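Local coordinates for putative uncharacterized protein (Chaetomium thermophilum, PDB 4XRI) that probably binds a small Ran-type GTPase and, as an importin-beta nuclear transport receptor, carries protein cargo into the nucleus, at residues W390-M404 / S431-I445. The protein carries 2 engineered substitutions. Sequence-based numbering, arbitrary orientation.
With SO4 (sulfate ion), chain J.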
loop_
_atom_site.group_PDB
_atom_site.type_symbol
_atom_site.label_atom_id
_atom_site.label_comp_id
_atom_site.label_asym_id
_atom_site.label_seq_id
_atom_site.Cartn_x
_atom_site.Cartn_y
_atom_site.Cartn_z
ATOM N N TRP A 390 -5.064 16.552 -31.654
ATOM C CA TRP A 390 -4.093 16.193 -30.628
ATOM C C TRP A 390 -4.603 15.063 -29.735
ATOM O O TRP A 390 -3.812 14.339 -29.134
ATOM C CB TRP A 390 -3.734 17.410 -29.774
ATOM C CG TRP A 390 -4.858 17.904 -28.921
ATOM C CD1 TRP A 390 -5.760 18.877 -29.237
ATOM C CD2 TRP A 390 -5.204 17.447 -27.608
ATOM N NE1 TRP A 390 -6.646 19.055 -28.203
ATOM C CE2 TRP A 390 -6.326 18.190 -27.190
ATOM C CE3 TRP A 390 -4.673 16.482 -26.745
ATOM C CZ2 TRP A 390 -6.928 17.998 -25.948
ATOM C CZ3 TRP A 390 -5.272 16.293 -25.512
ATOM C CH2 TRP A 390 -6.388 17.048 -25.126
ATOM N N HIS A 391 -5.925 14.924 -29.647
ATOM C CA HIS A 391 -6.540 13.832 -28.895
ATOM C C HIS A 391 -6.017 12.480 -29.360
ATOM O O HIS A 391 -5.733 11.598 -28.551
ATOM C CB HIS A 391 -8.066 13.860 -29.037
ATOM C CG HIS A 391 -8.719 15.047 -28.402
ATOM N ND1 HIS A 391 -8.921 16.236 -29.073
ATOM C CD2 HIS A 391 -9.230 15.225 -27.161
ATOM C CE1 HIS A 391 -9.521 17.094 -28.269
ATOM N NE2 HIS A 391 -9.721 16.507 -27.102
ATOM N N PHE A 392 -5.892 12.332 -30.674
ATOM C CA PHE A 392 -5.511 11.063 -31.278
ATOM C C PHE A 392 -4.004 10.832 -31.256
ATOM O O PHE A 392 -3.551 9.697 -31.108
ATOM C CB PHE A 392 -6.033 10.992 -32.713
ATOM C CG PHE A 392 -7.520 10.799 -32.807
ATOM C CD1 PHE A 392 -8.050 9.552 -33.096
ATOM C CD2 PHE A 392 -8.388 11.857 -32.589
ATOM C CE1 PHE A 392 -9.417 9.367 -33.178
ATOM C CE2 PHE A 392 -9.756 11.677 -32.668
ATOM C CZ PHE A 392 -10.271 10.431 -32.963
ATOM N N ARG A 393 -3.229 11.902 -31.406
ATOM C CA ARG A 393 -1.779 11.804 -31.278
ATOM C C ARG A 393 -1.412 11.435 -29.847
ATOM O O ARG A 393 -0.590 10.548 -29.613
ATOM C CB ARG A 393 -1.095 13.114 -31.678
ATOM C CG ARG A 393 -1.290 13.503 -33.135
ATOM C CD ARG A 393 -0.221 14.487 -33.592
ATOM N NE ARG A 393 -0.186 15.696 -32.773
ATOM C CZ ARG A 393 -1.018 16.722 -32.915
ATOM N NH1 ARG A 393 -1.964 16.685 -33.842
ATOM N NH2 ARG A 393 -0.907 17.781 -32.127
ATOM N N ASP A 394 -2.036 12.127 -28.898
ATOM C CA ASP A 394 -1.842 11.854 -27.482
ATOM C C ASP A 394 -2.248 10.424 -27.149
ATOM O O ASP A 394 -1.560 9.733 -26.401
ATOM C CB ASP A 394 -2.641 12.838 -26.626
ATOM C CG ASP A 394 -2.470 12.588 -25.141
ATOM O OD1 ASP A 394 -1.467 13.064 -24.573
ATOM O OD2 ASP A 394 -3.342 11.924 -24.541
ATOM N N ALA A 395 -3.372 9.988 -27.710
ATOM C CA ALA A 395 -3.851 8.626 -27.504
ATOM C C ALA A 395 -2.854 7.613 -28.051
ATOM O O ALA A 395 -2.600 6.575 -27.438
ATOM C CB ALA A 395 -5.208 8.437 -28.158
ATOM N N ALA A 396 -2.281 7.939 -29.206
ATOM C CA ALA A 396 -1.360 7.044 -29.895
ATOM C C ALA A 396 -0.094 6.791 -29.081
ATOM O O ALA A 396 0.305 5.642 -28.887
ATOM C CB ALA A 396 -1.003 7.608 -31.264
ATOM N N VAL A 397 0.538 7.863 -28.610
ATOM C CA VAL A 397 1.757 7.734 -27.817
ATOM C C VAL A 397 1.453 7.090 -26.466
ATOM O O VAL A 397 2.243 6.292 -25.964
ATOM C CB VAL A 397 2.458 9.100 -27.601
ATOM C CG1 VAL A 397 2.968 9.642 -28.926
ATOM C CG2 VAL A 397 1.527 10.098 -26.942
ATOM N N SER A 398 0.301 7.428 -25.892
ATOM C CA SER A 398 -0.125 6.855 -24.618
ATOM C C SER A 398 -0.257 5.346 -24.734
ATOM O O SER A 398 0.269 4.597 -23.906
ATOM C CB SER A 398 -1.456 7.460 -24.163
ATOM O OG SER A 398 -1.311 8.829 -23.832
ATOM N N ALA A 399 -0.963 4.911 -25.772
ATOM C CA ALA A 399 -1.177 3.492 -26.028
ATOM C C ALA A 399 0.140 2.745 -26.168
ATOM O O ALA A 399 0.306 1.658 -25.621
ATOM C CB ALA A 399 -2.020 3.305 -27.280
ATOM N N PHE A 400 1.069 3.344 -26.906
ATOM C CA PHE A 400 2.375 2.749 -27.163
ATOM C C PHE A 400 3.117 2.474 -25.859
ATOM O O PHE A 400 3.605 1.367 -25.626
ATOM C CB PHE A 400 3.209 3.664 -28.056
ATOM C CG PHE A 400 4.410 2.995 -28.649
ATOM C CD1 PHE A 400 5.687 3.416 -28.324
ATOM C CD2 PHE A 400 4.261 1.945 -29.537
ATOM C CE1 PHE A 400 6.795 2.803 -28.881
ATOM C CE2 PHE A 400 5.362 1.326 -30.094
ATOM C CZ PHE A 400 6.633 1.755 -29.765
ATOM N N GLY A 401 3.189 3.490 -25.006
ATOM C CA GLY A 401 3.813 3.342 -23.706
ATOM C C GLY A 401 3.054 2.375 -22.819
ATOM O O GLY A 401 3.658 1.641 -22.039
ATOM N N ALA A 402 1.731 2.365 -22.952
ATOM C CA ALA A 402 0.863 1.568 -22.083
ATOM C C ALA A 402 1.098 0.058 -22.174
ATOM O O ALA A 402 0.890 -0.661 -21.196
ATOM C CB ALA A 402 -0.599 1.876 -22.390
ATOM N N ILE A 403 1.525 -0.424 -23.338
ATOM C CA ILE A 403 1.677 -1.862 -23.549
ATOM C C ILE A 403 3.117 -2.355 -23.411
ATOM O O ILE A 403 3.426 -3.488 -23.781
ATOM C CB ILE A 403 1.168 -2.286 -24.943
ATOM C CG1 ILE A 403 2.015 -1.648 -26.047
ATOM C CG2 ILE A 403 -0.305 -1.944 -25.102
ATOM C CD1 ILE A 403 1.823 -2.286 -27.411
ATOM N N MET A 404 3.993 -1.511 -22.878
ATOM C CA MET A 404 5.404 -1.871 -22.765
ATOM C C MET A 404 5.650 -2.916 -21.680
ATOM O O MET A 404 6.550 -3.746 -21.796
ATOM C CB MET A 404 6.249 -0.626 -22.499
ATOM C CG MET A 404 6.473 0.213 -23.743
ATOM S SD MET A 404 7.240 -0.754 -25.058
ATOM C CE MET A 404 6.827 0.236 -26.489
ATOM N N SER A 431 1.100 20.349 -28.789
ATOM C CA SER A 431 0.301 20.058 -27.607
ATOM C C SER A 431 1.166 19.656 -26.421
ATOM O O SER A 431 2.030 18.788 -26.532
ATOM C CB SER A 431 -0.710 18.953 -27.913
ATOM O OG SER A 431 -1.443 18.594 -26.753
ATOM N N ILE A 432 0.928 20.303 -25.286
ATOM C CA ILE A 432 1.665 19.997 -24.070
ATOM C C ILE A 432 1.204 18.655 -23.503
ATOM O O ILE A 432 1.954 17.974 -22.805
ATOM C CB ILE A 432 1.498 21.113 -23.013
ATOM C CG1 ILE A 432 2.456 20.897 -21.838
ATOM C CG2 ILE A 432 0.051 21.210 -22.543
ATOM C CD1 ILE A 432 3.912 20.876 -22.228
ATOM N N GLN A 433 -0.030 18.275 -23.820
ATOM C CA GLN A 433 -0.554 16.977 -23.411
ATOM C C GLN A 433 0.200 15.862 -24.124
ATOM O O GLN A 433 0.584 14.868 -23.509
ATOM C CB GLN A 433 -2.053 16.864 -23.705
ATOM C CG GLN A 433 -2.929 17.815 -22.912
ATOM C CD GLN A 433 -3.103 19.159 -23.595
ATOM O OE1 GLN A 433 -2.624 19.370 -24.710
ATOM N NE2 GLN A 433 -3.795 20.076 -22.928
ATOM N N VAL A 434 0.405 16.039 -25.425
ATOM C CA VAL A 434 1.109 15.052 -26.236
ATOM C C VAL A 434 2.554 14.903 -25.776
ATOM O O VAL A 434 3.080 13.793 -25.699
ATOM C CB VAL A 434 1.084 15.431 -27.733
ATOM C CG1 VAL A 434 1.971 14.496 -28.541
ATOM C CG2 VAL A 434 -0.339 15.403 -28.261
ATOM N N ARG A 435 3.185 16.031 -25.465
ATOM C CA ARG A 435 4.567 16.036 -24.993
ATOM C C ARG A 435 4.714 15.324 -23.654
ATOM O O ARG A 435 5.678 14.592 -23.434
ATOM C CB ARG A 435 5.086 17.469 -24.876
ATOM C CG ARG A 435 5.592 18.050 -26.187
ATOM C CD ARG A 435 6.124 19.454 -25.984
ATOM N NE ARG A 435 5.052 20.444 -25.946
ATOM C CZ ARG A 435 5.163 21.640 -25.381
ATOM N NH1 ARG A 435 4.138 22.480 -25.398
ATOM N NH2 ARG A 435 6.298 21.991 -24.793
ATOM N N ASP A 436 3.751 15.546 -22.765
ATOM C CA ASP A 436 3.757 14.904 -21.455
ATOM C C ASP A 436 3.572 13.398 -21.589
ATOM O O ASP A 436 4.287 12.615 -20.960
ATOM C CB ASP A 436 2.658 15.485 -20.563
ATOM C CG ASP A 436 2.714 14.944 -19.148
ATOM O OD1 ASP A 436 3.833 14.778 -18.620
ATOM O OD2 ASP A 436 1.641 14.684 -18.562
ATOM N N SER A 437 2.606 13.001 -22.413
ATOM C CA SER A 437 2.328 11.590 -22.657
ATOM C C SER A 437 3.495 10.922 -23.371
ATOM O O SER A 437 3.736 9.727 -23.204
ATOM C CB SER A 437 1.047 11.425 -23.478
ATOM O OG SER A 437 -0.071 11.953 -22.787
ATOM N N THR A 438 4.209 11.701 -24.174
ATOM C CA THR A 438 5.369 11.195 -24.894
ATOM C C THR A 438 6.520 10.915 -23.935
ATOM O O THR A 438 7.159 9.863 -24.002
ATOM C CB THR A 438 5.838 12.181 -25.975
ATOM O OG1 THR A 438 4.813 12.326 -26.966
ATOM C CG2 THR A 438 7.105 11.677 -26.636
ATOM N N ALA A 439 6.773 11.868 -23.044
ATOM C CA ALA A 439 7.820 11.722 -22.038
ATOM C C ALA A 439 7.580 10.493 -21.168
ATOM O O ALA A 439 8.490 9.700 -20.933
ATOM C CB ALA A 439 7.904 12.972 -21.177
ATOM N N TYR A 440 6.342 10.337 -20.709
ATOM C CA TYR A 440 5.956 9.210 -19.865
ATOM C C TYR A 440 6.092 7.887 -20.609
ATOM O O TYR A 440 6.529 6.886 -20.041
ATOM C CB TYR A 440 4.520 9.385 -19.370
ATOM C CG TYR A 440 4.106 8.374 -18.323
ATOM C CD1 TYR A 440 4.402 8.579 -16.982
ATOM C CD2 TYR A 440 3.409 7.225 -18.674
ATOM C CE1 TYR A 440 4.023 7.664 -16.020
ATOM C CE2 TYR A 440 3.026 6.301 -17.718
ATOM C CZ TYR A 440 3.334 6.527 -16.392
ATOM O OH TYR A 440 2.956 5.613 -15.435
ATOM N N ALA A 441 5.712 7.893 -21.882
ATOM C CA ALA A 441 5.808 6.708 -22.724
ATOM C C ALA A 441 7.264 6.301 -22.905
ATOM O O ALA A 441 7.585 5.115 -22.944
ATOM C CB ALA A 441 5.152 6.959 -24.076
ATOM N N LEU A 442 8.141 7.295 -23.018
ATOM C CA LEU A 442 9.572 7.048 -23.131
ATOM C C LEU A 442 10.119 6.446 -21.843
ATOM O O LEU A 442 11.052 5.648 -21.870
ATOM C CB LEU A 442 10.313 8.343 -23.478
ATOM C CG LEU A 442 10.153 8.830 -24.921
ATOM C CD1 LEU A 442 10.605 10.272 -25.064
ATOM C CD2 LEU A 442 10.934 7.926 -25.864
ATOM N N GLY A 443 9.530 6.833 -20.716
ATOM C CA GLY A 443 9.901 6.272 -19.432
ATOM C C GLY A 443 9.451 4.830 -19.326
ATOM O O GLY A 443 10.199 3.970 -18.868
ATOM N N ARG A 444 8.219 4.573 -19.755
ATOM C CA ARG A 444 7.687 3.216 -19.824
ATOM C C ARG A 444 8.575 2.334 -20.693
ATOM O O ARG A 444 8.856 1.186 -20.347
ATOM C CB ARG A 444 6.253 3.223 -20.370
ATOM C CG ARG A 444 5.218 3.796 -19.414
ATOM C CD ARG A 444 4.758 2.757 -18.403
ATOM N NE ARG A 444 3.975 1.693 -19.026
ATOM C CZ ARG A 444 3.393 0.702 -18.358
ATOM N NH1 ARG A 444 3.504 0.635 -17.038
ATOM N NH2 ARG A 444 2.698 -0.221 -19.009
ATOM N N ILE A 445 9.019 2.885 -21.817
ATOM C CA ILE A 445 9.860 2.156 -22.759
ATOM C C ILE A 445 11.217 1.805 -22.157
ATOM O O ILE A 445 11.645 0.650 -22.204
ATOM C CB ILE A 445 10.074 2.962 -24.054
ATOM C CG1 ILE A 445 8.816 2.903 -24.917
ATOM C CG2 ILE A 445 11.270 2.430 -24.832
ATOM C CD1 ILE A 445 8.979 3.568 -26.254
HETATM S S SO4 J . -4.290 21.893 -26.517
HETATM O O1 SO4 J . -4.084 20.498 -26.895
HETATM O O2 SO4 J . -3.745 22.124 -25.183
HETATM O O3 SO4 J . -3.611 22.759 -27.478
HETATM O O4 SO4 J . -5.719 22.191 -26.517
#
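S437 and D394 make the shortest polar link between the two helices: the serine OG donates to D394 OD1 over 2.5 Å, meeting the carboxylate on its syn side but tilted out of its plane. These helices, 390-402 and 432-449, are joined through helix 409-425 and lie side by side in the HEAT-repeat array of importin beta. D394 CG stands anti to the backbone N (chi1 180°), which carries the carboxylate across to S437, while Q343 from a preceding loop holds OD2. At the other end, R444 of helix 432-449 reaches back to the C-terminus of helix 390-402. Its NE donates almost straight to G401 O (3.0 Å), and NH2 adds a weak bond to A402 O, so the guanidinium edge takes up carbonyls at the helix end. G401 O also accepts from M404 N, on the opposite face of its carbonyl plane.

The parts 390-402 and 432-445 run nearly parallel, at 16° with axes 8.2 Å apart; helix 409-425 covers V397 and I445. Closest backbone approach falls at G401 and A441, whose CA atoms are 4.0 Å apart; with no side chain on G401, A441 CB packs directly against its CA. Towards the N-termini, V434 CG2 sits against W390 O and D394 CB, and V397 CG2 lies on S437 CB. The W390 indole stacks on the Q433 amide, planes 25° apart, with sulfate O1 over the same face and H391 on the opposite one. Q433 NE2 donates to O2 of this sulfate (3.0 Å), an ion probably from the crystallisation liquor. With W390 reduced to alanine the indole face is gone, and the Q433 amide, left with its sulfate bond, would probably be less firmly held flat. At the far end, M404 CG and CE both lie against I445 CG1, and I445 CD1 comes within 3.5 Å of F400 CE1.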